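Local coordinates for uncharacterized protein (Legionella pneumophila subsp. pneumophila, PDB 4WRP) that is a putative effector of unknown function, represented here by its helical C-terminal domain of the DUF5617 family, at residues A[33-36]-A[37-41]. Numbering follows the deposited sequence.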
loop_
_atom_site.group_PDB
_atom_site.type_symbol
_atom_site.label_atom_id
_atom_site.label_comp_id
_atom_site.label_asym_id
_atom_site.label_seq_id
_atom_site.Cartn_x
_atom_site.Cartn_y
_atom_site.Cartn_z
ATOM N N VAL A 33 16.477 -8.080 -15.260
ATOM C CA VAL A 33 15.212 -8.430 -15.869
ATOM C C VAL A 33 14.081 -8.013 -14.931
ATOM O O VAL A 33 14.260 -7.910 -13.716
ATOM C CB VAL A 33 15.092 -9.918 -16.198
ATOM C CG1 VAL A 33 16.134 -10.313 -17.256
ATOM C CG2 VAL A 33 15.200 -10.749 -14.942
ATOM N N GLU A 34 12.931 -7.738 -15.516
ATOM C CA GLU A 34 11.820 -7.220 -14.769
ATOM C C GLU A 34 11.348 -8.224 -13.737
ATOM O O GLU A 34 11.009 -7.833 -12.631
ATOM C CB GLU A 34 10.678 -6.805 -15.710
ATOM C CG GLU A 34 10.988 -5.550 -16.505
ATOM C CD GLU A 34 11.274 -4.351 -15.610
ATOM O OE1 GLU A 34 10.534 -4.132 -14.630
ATOM O OE2 GLU A 34 12.283 -3.655 -15.848
ATOM N N TYR A 35 11.369 -9.509 -14.066
ATOM C CA TYR A 35 10.933 -10.525 -13.090
ATOM C C TYR A 35 11.710 -10.441 -11.776
ATOM O O TYR A 35 11.166 -10.651 -10.722
ATOM C CB TYR A 35 11.061 -11.958 -13.654
ATOM C CG TYR A 35 10.942 -12.995 -12.576
ATOM C CD1 TYR A 35 9.683 -13.499 -12.190
ATOM C CD2 TYR A 35 12.094 -13.457 -11.889
ATOM C CE1 TYR A 35 9.575 -14.461 -11.177
ATOM C CE2 TYR A 35 11.994 -14.394 -10.866
ATOM C CZ TYR A 35 10.731 -14.896 -10.511
ATOM O OH TYR A 35 10.646 -15.816 -9.489
ATOM N N LYS A 36 12.998 -10.147 -11.859
ATOM C CA LYS A 36 13.818 -10.065 -10.696
ATOM C C LYS A 36 13.388 -8.858 -9.853
ATOM O O LYS A 36 13.357 -8.944 -8.639
ATOM C CB LYS A 36 15.296 -9.970 -11.108
ATOM C CG LYS A 36 16.275 -10.052 -9.958
ATOM C CD LYS A 36 17.710 -10.234 -10.452
ATOM C CE LYS A 36 18.690 -10.462 -9.298
ATOM N NZ LYS A 36 19.729 -9.396 -9.181
ATOM N N LYS A 37 13.026 -7.749 -10.489
ATOM C CA LYS A 37 12.562 -6.583 -9.727
ATOM C C LYS A 37 11.206 -6.841 -9.025
ATOM O O LYS A 37 11.038 -6.560 -7.847
ATOM C CB LYS A 37 12.447 -5.387 -10.627
ATOM C CG LYS A 37 13.823 -4.949 -11.189
ATOM C CD LYS A 37 13.630 -3.913 -12.280
ATOM C CE LYS A 37 14.899 -3.758 -13.086
ATOM N NZ LYS A 37 14.697 -2.616 -14.014
ATOM N N ILE A 38 10.260 -7.331 -9.798
ATOM C CA ILE A 38 8.928 -7.697 -9.305
ATOM C C ILE A 38 9.023 -8.657 -8.165
ATOM O O ILE A 38 8.363 -8.475 -7.169
ATOM C CB ILE A 38 8.094 -8.280 -10.463
ATOM C CG1 ILE A 38 7.797 -7.142 -11.449
ATOM C CG2 ILE A 38 6.786 -8.886 -9.963
ATOM C CD1 ILE A 38 7.122 -7.563 -12.749
ATOM N N HIS A 39 9.853 -9.689 -8.278
ATOM C CA HIS A 39 10.005 -10.630 -7.177
ATOM C C HIS A 39 10.576 -10.030 -5.888
ATOM O O HIS A 39 10.082 -10.331 -4.809
ATOM C CB HIS A 39 10.837 -11.868 -7.552
ATOM C CG HIS A 39 10.652 -12.997 -6.577
ATOM N ND1 HIS A 39 11.644 -13.393 -5.697
ATOM C CD2 HIS A 39 9.565 -13.747 -6.283
ATOM C CE1 HIS A 39 11.187 -14.368 -4.934
ATOM N NE2 HIS A 39 9.930 -14.607 -5.277
ATOM N N ALA A 40 11.586 -9.178 -5.989
ATOM C CA ALA A 40 12.132 -8.503 -4.820
ATOM C C ALA A 40 11.074 -7.620 -4.147
ATOM O O ALA A 40 10.925 -7.633 -2.922
ATOM C CB ALA A 40 13.367 -7.664 -5.222
ATOM N N ILE A 41 10.288 -6.910 -4.966
ATOM C CA ILE A 41 9.209 -6.105 -4.439
ATOM C C ILE A 41 8.175 -7.007 -3.795
ATOM O O ILE A 41 7.660 -6.736 -2.707
ATOM C CB ILE A 41 8.543 -5.287 -5.562
ATOM C CG1 ILE A 41 9.515 -4.213 -6.027
ATOM C CG2 ILE A 41 7.247 -4.643 -5.064
ATOM C CD1 ILE A 41 9.115 -3.546 -7.314
#
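The first turns of helix 34-49, with Val-33 at the N-cap position, carry an i to i+3 salt bridge between Glu-34 and Lys-37. Lys-37 NZ approaches Glu-34 OE2 at 3.2 Å on its syn side, 33° out of the carboxylate plane. The bend at chi2 (-59°) turns the carboxylate of Glu-34 toward Lys-37, whose extended chain crosses it at a slant, CD and CE each 3.8 Å from Glu-34 OE2. Both ends have second partners: Glu-34 OE1 accepts from Ser-90 N, at the start of helix 90-98, and Lys-37 NZ donates to Arg-30 O. On another side of the same turns, Tyr-35 and His-39, four residues apart, lie side by side, their planes 12° apart but slid so far that the rings barely overlap. Instead, Tyr-35 OH sits over the imidazole rim, 4.0 Å from His-39 CD2, while His-39 CB lies over one face of the phenol. Aromatic yet polar, both suit this exposed flank. Along the backbone, the i to i+4 bonds begin weakly, with Lys-37 N 3.5 Å from Val-33 O, and then tighten: Ile-38 N meets Glu-34 O at 3.0 Å, almost straight. Branched and apolar, Ile-38 suits the buried side, where it packs on Leu-93. An acid in the first turn should be favoured by the helix dipole; one oxygen pairs with Lys-37 and the other accepts from Ser-90 N, linking this helix start to that of helix 90-98.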